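Local coordinates for iron-regulated ABC transporter siderophore-binding protein SirA (Staphylococcus aureus subsp. aureus, PDB 3MWF) that binds the siderophore staphyloferrin B and probably delivers its iron complex to a membrane ABC transporter for iron uptake, at residues Ile269-Ala274 with Ile284-Glu289; Gly178-Glu183 with Tyr277-Lys282; Lys115-Thr120 with Leu185-Phe190. All blocks are in the same frame, centred on the assembly; numbering follows the deposited sequence. Where two conformers were deposited one is given.

Contact 1. Residues Ile269-Ala274 with Ile284-Glu289; sequences ITWNLA and IDDLYE. With SE8 (5-[(2-{[(3S)-5-{[(2S)-2-amino-2-carboxyethyl]amino}-3-carboxy-3-hydroxy-5-oxopentanoyl]amino}ethyl)amino]-2,5-dioxopentanoic acid), chain C.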
# COMPACT_ATOMS: atom_id res chain seq x y z
N ILE A 269 7.05 3.06 5.37
CA ILE A 269 7.18 3.01 3.90
C ILE A 269 6.84 1.62 3.39
O ILE A 269 6.02 1.46 2.49
CB ILE A 269 8.58 3.47 3.45
CG1 ILE A 269 8.78 4.91 3.89
CG2 ILE A 269 8.73 3.34 1.92
CD1 ILE A 269 10.25 5.38 3.71
N THR A 270 7.44 0.62 4.03
CA THR A 270 7.14 -0.79 3.73
C THR A 270 5.68 -1.15 4.00
O THR A 270 5.03 -1.84 3.20
CB THR A 270 8.05 -1.68 4.55
OG1 THR A 270 9.38 -1.48 4.09
CG2 THR A 270 7.70 -3.19 4.38
N TRP A 271 5.20 -0.70 5.16
CA TRP A 271 3.91 -1.15 5.67
C TRP A 271 2.71 -0.42 5.09
O TRP A 271 1.59 -0.92 5.21
CB TRP A 271 3.89 -1.13 7.20
CG TRP A 271 4.59 -2.35 7.75
CD1 TRP A 271 5.94 -2.56 7.85
CD2 TRP A 271 3.96 -3.55 8.21
NE1 TRP A 271 6.19 -3.82 8.36
CE2 TRP A 271 4.99 -4.45 8.58
CE3 TRP A 271 2.62 -3.96 8.34
CZ2 TRP A 271 4.72 -5.73 9.09
CZ3 TRP A 271 2.34 -5.23 8.85
CH2 TRP A 271 3.40 -6.10 9.23
N ASN A 272 2.92 0.75 4.49
CA ASN A 272 1.79 1.45 3.90
C ASN A 272 2.10 2.43 2.77
O ASN A 272 1.35 2.50 1.77
CB ASN A 272 1.01 2.23 4.98
CG ASN A 272 -0.32 2.72 4.45
OD1 ASN A 272 -1.10 1.93 3.90
ND2 ASN A 272 -0.58 4.01 4.61
N LEU A 273 3.16 3.22 2.93
CA LEU A 273 3.27 4.39 2.02
C LEU A 273 3.69 4.05 0.60
O LEU A 273 3.18 4.68 -0.33
CB LEU A 273 4.20 5.45 2.60
CG LEU A 273 3.79 6.04 3.95
CD1 LEU A 273 4.84 7.06 4.45
CD2 LEU A 273 2.36 6.64 4.02
N ALA A 274 4.62 3.11 0.45
CA ALA A 274 5.14 2.79 -0.88
C ALA A 274 4.07 2.20 -1.79
O ALA A 274 4.04 2.49 -3.00
CB ALA A 274 6.38 1.89 -0.79
N ILE A 284 6.63 -9.12 3.70
CA ILE A 284 6.69 -10.57 4.03
C ILE A 284 8.01 -10.91 4.74
O ILE A 284 8.03 -11.62 5.76
CB ILE A 284 6.46 -11.45 2.77
CG1 ILE A 284 5.03 -11.22 2.19
CG2 ILE A 284 6.58 -12.93 3.16
CD1 ILE A 284 4.74 -11.81 0.78
N ASP A 285 9.12 -10.36 4.24
CA ASP A 285 10.42 -10.53 4.92
C ASP A 285 10.37 -9.99 6.35
O ASP A 285 10.89 -10.63 7.27
CB ASP A 285 11.53 -9.78 4.17
CG ASP A 285 12.01 -10.50 2.95
OD1 ASP A 285 11.68 -11.70 2.74
OD2 ASP A 285 12.75 -9.84 2.19
N ASP A 286 9.77 -8.81 6.52
CA ASP A 286 9.59 -8.21 7.84
C ASP A 286 8.87 -9.15 8.80
O ASP A 286 9.26 -9.26 9.97
CB ASP A 286 8.81 -6.90 7.74
CG ASP A 286 9.69 -5.72 7.42
OD1 ASP A 286 10.91 -5.90 7.29
OD2 ASP A 286 9.14 -4.59 7.30
N LEU A 287 7.82 -9.79 8.31
CA LEU A 287 7.04 -10.73 9.10
C LEU A 287 7.86 -11.94 9.59
O LEU A 287 7.76 -12.31 10.75
CB LEU A 287 5.83 -11.21 8.31
CG LEU A 287 4.73 -10.17 8.14
CD1 LEU A 287 3.72 -10.74 7.16
CD2 LEU A 287 4.08 -9.81 9.48
N TYR A 288 8.69 -12.51 8.72
CA TYR A 288 9.59 -13.59 9.18
C TYR A 288 10.43 -13.12 10.36
O TYR A 288 10.58 -13.84 11.36
CB TYR A 288 10.50 -14.05 8.05
CG TYR A 288 9.90 -15.06 7.12
CD1 TYR A 288 9.81 -16.41 7.48
CD2 TYR A 288 9.44 -14.69 5.87
CE1 TYR A 288 9.28 -17.34 6.61
CE2 TYR A 288 8.92 -15.60 4.98
CZ TYR A 288 8.82 -16.94 5.36
OH TYR A 288 8.29 -17.84 4.47
N GLU A 289 10.95 -11.90 10.28
CA GLU A 289 11.77 -11.33 11.35
C GLU A 289 10.99 -10.98 12.62
O GLU A 289 11.37 -11.39 13.71
CB GLU A 289 12.53 -10.10 10.82
CG GLU A 289 13.54 -9.53 11.75
CD GLU A 289 13.96 -8.16 11.29
OE1 GLU A 289 14.55 -8.09 10.20
OE2 GLU A 289 13.68 -7.16 12.00
C1 SE8 C . -3.78 11.65 2.23
C2 SE8 C . -3.17 11.43 3.59
C3 SE8 C . -1.69 11.12 3.47
N4 SE8 C . -1.43 9.85 2.81
C5 SE8 C . -1.26 8.73 3.48
C6 SE8 C . -1.16 7.46 2.68
C7 SE8 C . -2.55 6.92 2.34
C8 SE8 C . -2.38 5.73 1.38
C9 SE8 C . -3.66 4.94 1.12
N10 SE8 C . -4.81 5.61 1.08
C11 SE8 C . -6.03 4.88 0.80
C12 SE8 C . -6.68 5.38 -0.48
N13 SE8 C . -8.09 5.02 -0.56
C14 SE8 C . -9.10 5.72 0.03
C15 SE8 C . -8.86 7.14 0.46
C16 SE8 C . -8.15 6.97 1.78
C17 SE8 C . -7.16 8.04 2.13
C18 SE8 C . -7.41 8.67 3.41
O19 SE8 C . -3.54 12.73 1.63
O20 SE8 C . -4.55 10.77 1.78
N21 SE8 C . -3.89 10.33 4.26
O22 SE8 C . -1.19 8.67 4.70
C23 SE8 C . -3.29 6.54 3.61
O24 SE8 C . -2.98 5.47 4.21
O25 SE8 C . -4.21 7.28 4.05
O26 SE8 C . -3.32 7.97 1.74
O27 SE8 C . -3.60 3.73 0.95
O28 SE8 C . -10.19 5.24 0.26
O29 SE8 C . -6.14 8.26 1.46
O30 SE8 C . -6.46 9.17 4.01
O31 SE8 C . -8.57 8.64 3.91
O HOH W 1 10.84 -2.80 6.18

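Contact 2. Residues Gly178-Glu183 with Tyr277-Lys282; sequences GGYAGE and YKSSLK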
# COMPACT_ATOMS: atom_id res chain seq x y z
N GLY A 178 -8.27 -3.87 5.66
CA GLY A 178 -7.80 -4.04 4.30
C GLY A 178 -6.70 -3.02 4.08
O GLY A 178 -5.78 -2.87 4.91
N GLY A 179 -6.80 -2.28 3.00
CA GLY A 179 -5.71 -1.39 2.65
C GLY A 179 -4.45 -2.17 2.31
O GLY A 179 -4.48 -3.40 2.11
N TYR A 180 -3.33 -1.47 2.21
CA TYR A 180 -2.12 -2.11 1.71
C TYR A 180 -1.71 -3.32 2.54
O TYR A 180 -1.58 -4.44 1.98
CB TYR A 180 -0.94 -1.12 1.68
CG TYR A 180 0.25 -1.73 1.00
CD1 TYR A 180 0.26 -1.90 -0.40
CD2 TYR A 180 1.36 -2.15 1.74
CE1 TYR A 180 1.34 -2.49 -1.02
CE2 TYR A 180 2.46 -2.75 1.10
CZ TYR A 180 2.43 -2.91 -0.26
OH TYR A 180 3.50 -3.46 -0.92
N ALA A 181 -1.45 -3.10 3.84
CA ALA A 181 -0.92 -4.20 4.67
C ALA A 181 -2.03 -5.18 5.02
O ALA A 181 -1.79 -6.37 5.03
CB ALA A 181 -0.26 -3.67 5.95
N GLY A 182 -3.24 -4.68 5.26
CA GLY A 182 -4.36 -5.59 5.59
C GLY A 182 -4.67 -6.62 4.51
O GLY A 182 -4.96 -7.80 4.81
N GLU A 183 -4.62 -6.21 3.24
CA GLU A 183 -4.81 -7.17 2.16
C GLU A 183 -3.68 -8.19 2.04
O GLU A 183 -3.94 -9.36 1.76
CB GLU A 183 -5.05 -6.49 0.82
CG GLU A 183 -6.38 -5.70 0.78
CD GLU A 183 -6.86 -5.43 -0.64
OE1 GLU A 183 -6.24 -5.83 -1.63
OE2 GLU A 183 -7.93 -4.82 -0.78
N TYR A 277 4.77 -3.02 -5.54
CA TYR A 277 5.21 -4.39 -5.69
C TYR A 277 6.41 -4.70 -4.81
O TYR A 277 6.40 -5.68 -4.05
CB TYR A 277 5.55 -4.70 -7.14
CG TYR A 277 6.03 -6.12 -7.26
CD1 TYR A 277 5.13 -7.16 -7.26
CD2 TYR A 277 7.41 -6.40 -7.26
CE1 TYR A 277 5.57 -8.50 -7.31
CE2 TYR A 277 7.85 -7.73 -7.31
CZ TYR A 277 6.93 -8.75 -7.33
OH TYR A 277 7.38 -10.05 -7.39
N LYS A 278 7.43 -3.85 -4.88
CA LYS A 278 8.66 -4.12 -4.12
C LYS A 278 8.42 -4.24 -2.60
O LYS A 278 9.00 -5.12 -1.95
CB LYS A 278 9.74 -3.08 -4.42
CG LYS A 278 10.32 -3.28 -5.80
CD LYS A 278 11.33 -2.22 -6.12
CE LYS A 278 12.01 -2.54 -7.46
NZ LYS A 278 13.05 -3.64 -7.35
N SER A 279 7.56 -3.38 -2.05
CA SER A 279 7.30 -3.41 -0.61
C SER A 279 6.57 -4.66 -0.17
O SER A 279 6.66 -5.04 0.99
CB SER A 279 6.45 -2.23 -0.15
OG SER A 279 7.17 -1.03 -0.24
N SER A 280 5.80 -5.25 -1.08
CA SER A 280 5.02 -6.47 -0.71
C SER A 280 5.99 -7.58 -0.28
O SER A 280 5.81 -8.20 0.78
CB SER A 280 4.06 -6.93 -1.83
OG SER A 280 4.71 -7.56 -2.94
N LEU A 281 7.05 -7.76 -1.08
CA LEU A 281 8.06 -8.76 -0.77
C LEU A 281 8.80 -8.40 0.51
O LEU A 281 9.05 -9.26 1.38
CB LEU A 281 9.03 -8.90 -1.96
CG LEU A 281 8.36 -9.19 -3.31
CD1 LEU A 281 9.43 -9.31 -4.40
CD2 LEU A 281 7.52 -10.48 -3.27
N LYS A 282 9.13 -7.11 0.66
CA LYS A 282 9.74 -6.63 1.89
C LYS A 282 8.88 -6.80 3.15
O LYS A 282 9.40 -7.10 4.22
CB LYS A 282 10.18 -5.19 1.72
CG LYS A 282 11.03 -4.66 2.84
CD LYS A 282 12.48 -5.06 2.60
CE LYS A 282 13.39 -4.25 3.47
NZ LYS A 282 13.34 -4.77 4.87

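Contact 3. Residues Lys115-Thr120 with Leu185-Phe190; sequences KFKDTT and LNDLGF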
# COMPACT_ATOMS: atom_id res chain seq x y z
N LYS A 115 -3.90 -1.64 -4.08
CA LYS A 115 -4.08 -3.01 -4.61
C LYS A 115 -3.01 -3.28 -5.66
O LYS A 115 -3.25 -3.19 -6.89
CB LYS A 115 -5.50 -3.23 -5.16
CG LYS A 115 -6.60 -3.08 -4.08
CD LYS A 115 -8.01 -3.16 -4.72
CE LYS A 115 -9.13 -2.98 -3.67
NZ LYS A 115 -9.43 -4.26 -2.97
N PHE A 116 -1.80 -3.58 -5.17
CA PHE A 116 -0.61 -3.57 -6.02
C PHE A 116 -0.69 -4.66 -7.10
O PHE A 116 -0.08 -4.52 -8.16
CB PHE A 116 0.65 -3.69 -5.17
CG PHE A 116 0.87 -5.09 -4.62
CD1 PHE A 116 0.28 -5.47 -3.42
CD2 PHE A 116 1.63 -6.01 -5.34
CE1 PHE A 116 0.45 -6.77 -2.92
CE2 PHE A 116 1.80 -7.32 -4.86
CZ PHE A 116 1.21 -7.69 -3.64
N LYS A 117 -1.49 -5.71 -6.87
CA LYS A 117 -1.66 -6.75 -7.89
C LYS A 117 -2.47 -6.21 -9.05
O LYS A 117 -2.17 -6.48 -10.22
CB LYS A 117 -2.27 -8.02 -7.28
CG LYS A 117 -1.32 -8.68 -6.27
CD LYS A 117 -2.00 -9.74 -5.37
CE LYS A 117 -3.22 -9.16 -4.64
NZ LYS A 117 -3.36 -9.34 -3.14
N ASP A 118 -3.50 -5.42 -8.75
CA ASP A 118 -4.30 -4.79 -9.79
C ASP A 118 -3.50 -3.74 -10.56
O ASP A 118 -3.57 -3.66 -11.79
CB ASP A 118 -5.59 -4.22 -9.20
CG ASP A 118 -6.52 -5.32 -8.69
OD1 ASP A 118 -6.26 -6.51 -8.98
OD2 ASP A 118 -7.50 -5.00 -8.00
N THR A 119 -2.71 -2.95 -9.83
CA THR A 119 -1.78 -1.99 -10.46
C THR A 119 -0.81 -2.71 -11.40
O THR A 119 -0.57 -2.26 -12.52
CB THR A 119 -1.01 -1.22 -9.36
OG1 THR A 119 -1.98 -0.63 -8.49
CG2 THR A 119 -0.12 -0.12 -9.93
N THR A 120 -0.27 -3.85 -10.96
CA THR A 120 0.72 -4.61 -11.74
C THR A 120 0.10 -5.18 -13.01
O THR A 120 0.68 -5.05 -14.09
CB THR A 120 1.34 -5.73 -10.90
OG1 THR A 120 2.04 -5.16 -9.79
CG2 THR A 120 2.34 -6.54 -11.72
N LEU A 185 -1.69 -9.21 4.55
CA LEU A 185 -1.86 -10.16 5.66
C LEU A 185 -2.96 -11.16 5.33
O LEU A 185 -2.84 -12.35 5.69
CB LEU A 185 -2.14 -9.47 7.00
CG LEU A 185 -1.05 -8.56 7.54
CD1 LEU A 185 -1.44 -8.07 8.92
CD2 LEU A 185 0.33 -9.25 7.52
N ASN A 186 -4.05 -10.69 4.73
CA ASN A 186 -5.12 -11.60 4.30
C ASN A 186 -4.58 -12.67 3.30
O ASN A 186 -4.88 -13.87 3.42
CB ASN A 186 -6.30 -10.83 3.68
CG ASN A 186 -7.56 -11.69 3.57
OD1 ASN A 186 -7.91 -12.20 2.50
ND2 ASN A 186 -8.22 -11.87 4.68
N ASP A 187 -3.76 -12.25 2.34
CA ASP A 187 -3.13 -13.19 1.41
C ASP A 187 -2.31 -14.24 2.15
O ASP A 187 -2.29 -15.42 1.77
CB ASP A 187 -2.19 -12.44 0.45
CG ASP A 187 -2.92 -11.68 -0.65
OD1 ASP A 187 -4.14 -11.87 -0.88
OD2 ASP A 187 -2.24 -10.90 -1.33
N LEU A 188 -1.62 -13.80 3.19
CA LEU A 188 -0.71 -14.65 3.95
C LEU A 188 -1.44 -15.64 4.88
O LEU A 188 -0.80 -16.47 5.51
CB LEU A 188 0.24 -13.78 4.75
CG LEU A 188 1.17 -12.96 3.87
CD1 LEU A 188 1.91 -11.99 4.74
CD2 LEU A 188 2.17 -13.90 3.08
N GLY A 189 -2.76 -15.51 4.95
CA GLY A 189 -3.59 -16.41 5.76
C GLY A 189 -3.95 -15.97 7.16
O GLY A 189 -4.60 -16.72 7.90
N PHE A 190 -3.55 -14.76 7.55
CA PHE A 190 -3.97 -14.20 8.82
C PHE A 190 -5.45 -13.91 8.73
O PHE A 190 -5.94 -13.58 7.67
CB PHE A 190 -3.23 -12.88 9.10
CG PHE A 190 -1.77 -13.07 9.47
CD1 PHE A 190 -1.40 -13.39 10.79
CD2 PHE A 190 -0.78 -12.93 8.50
CE1 PHE A 190 -0.06 -13.55 11.14
CE2 PHE A 190 0.60 -13.11 8.85
CZ PHE A 190 0.95 -13.42 10.14

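Contact 1. Residues Ile269-Ala274 with Ile284-Glu289
Trp-271 and Thr-270 of helix 268-273 meet Asp-286 and Leu-287 of helix 277-290, two consecutive helices near the C terminus of a class III type binding protein, in which a single long helix, here 130-155, joins two lobes around the ligand. The axes of the two short helical segments come within 11.1 Å, at 125°, so side chains and one water make the contact.

The polar part centres on OD2 of Asp-286, a residue modelled in two conformers, of which this is one. NE1 of Trp-271 donates to it over 3.2 Å in a bent bond. The acceptor lies 24° out of the indole plane and uses its anti lone pair, the one turned away from OD1. Indole and carboxylate lie in nearly parallel planes, offset from each other, and the two side chains run antiparallel alongside one another. A water donates to the same OD2 at 2.7 Å and is hydrogen-bonded to OG1 of Thr-270, while CG2 of that threonine, anti to its own backbone N, comes 3.5 Å from OD2.

The apolar part sits farther round the indole, where CD2 of Leu-287 reaches the benzo edge at CH2 (3.8 Å). Phe-224 meets the tryptophan ring as well, and Leu-185 and Phe-147 pack on Leu-287.

One residue beyond the tryptophan the chain turns to the ligand. A wide pi-type turn, with Ala-274 N bonded to Ile-269 O, shapes this stretch, and CD2 of Leu-273 packs against C6 of the siderophore. Asn-272 ND2 donates to its carboxylate atom O24 at 2.8 Å, with an N-H...O angle of 159°.

Contact 2. Residues Gly178-Glu183 with Tyr277-Lys282
The phenol ring of Tyr-180 meets helix 277-290 with its hydroxyl end: the backbone N of Ser-280 lies at the ring edge, near its plane, and CB of Ser-279 approaches obliquely. With CG anti to the backbone N (chi1 -173°), the ring extends from the first turn of helix 179-187 to the other helix. OH stops 3.3 Å from CB of Ser-279 and 3.6 Å from CB of Ser-280. It is also 2.9 Å from Ser-280 N, but the angle is too poor for a hydrogen bond. The true polar partner is Gly-276 O, just before Tyr-277, to which the hydroxyl is hydrogen-bonded. A buried phenol is thereby satisfied by main chain near the start of this helix.

Ser-280 turns its own hydroxyl back along the helix. Its OG, between the backbone N and the carbonyl carbon (chi1 74°), donates to Tyr-277 O over 2.8 Å, in the carbonyl plane and on a lone pair. The backbone N of Ser-280 bonds only weakly to the same oxygen.

The nearest atoms of the Tyr-180 side chain and the siderophore are about 6 Å apart, so this packing lies just behind the pocket. Phe-116 of helix 116-127 touches Tyr-180, Tyr-277 and Ser-280 alike, Phe-114 adds to the tyrosine's surroundings, and Tyr-140 of the long helix 130-155 packs on Tyr-277 and Ser-280, so that four helices converge here.

Contact 3. Residues Lys115-Thr120 with Leu185-Phe190
A salt bridge of the molecular surface joins Lys-117, in the first turn of helix 116-127, to Asp-187, in the last turn of helix 179-187. The lysine NZ stands 2.6 Å from OD2 of the aspartate and donates to it on the syn lone pair, the side facing OD1; OD1 itself is 3.5 Å from NZ. The backbones stay well apart, with 11.4 Å between the CA atoms of these two residues, so the contact is made by two side chains that extend head-on toward one another. The lysine chain bends at its third and fourth torsions to bring the ammonium onto the carboxylate, and its CG rests 3.7 Å above one face of the Phe-116 ring, displaced from the ring centre. OD2 is shared with the hydroxyl of Tyr-140, which probably stabilises the carboxylate's charge further.

In this two-lobed fold, helix 116-127 belongs to the N-terminal lobe and helix 179-187 to the C-terminal one, so the bridge spans the lobes beside the long helix 130-155 that carries Tyr-140. Lys-115, at the N-cap position, makes a second bridge of the same kind, to Glu-183.

Both partners sit at helix ends. Past Asp-187 the helix is closed by a Schellman motif: Gly-189 takes a positive phi of 95°, and Phe-190 N returns to Leu-185 O. On the other helix, OG1 of Thr-120 donates to Phe-116 O at 2.7 Å, tilted from the carbonyl plane, while Thr-120 N reaches that oxygen from the opposite face.

In the fold
From the N terminus, residues 115-120 open contact 3, and the chain then runs along the long helix 130-155 and through strands 163-168 and 173-176. Residues 178-183 open contact 2 before 185-190 close contact 3, so these two cross, sharing helix 179-187. Contact 1 opens at 269-274; 277-282 then close contact 2 and 284-289 close contact 1, another crossing, on helix 277-290. Phe-116 of contact 3 packs on Tyr-180, Tyr-277 and Ser-280 of contact 2, whereas Leu-287 of contact 1 packs on Leu-185 and Leu-188. Contact 3 joins helix 116-127 to helix 179-187, contact 2 brings helix 277-290 onto 179-187, and contact 1 joins helices 268-273 and 277-290 beside the ligand.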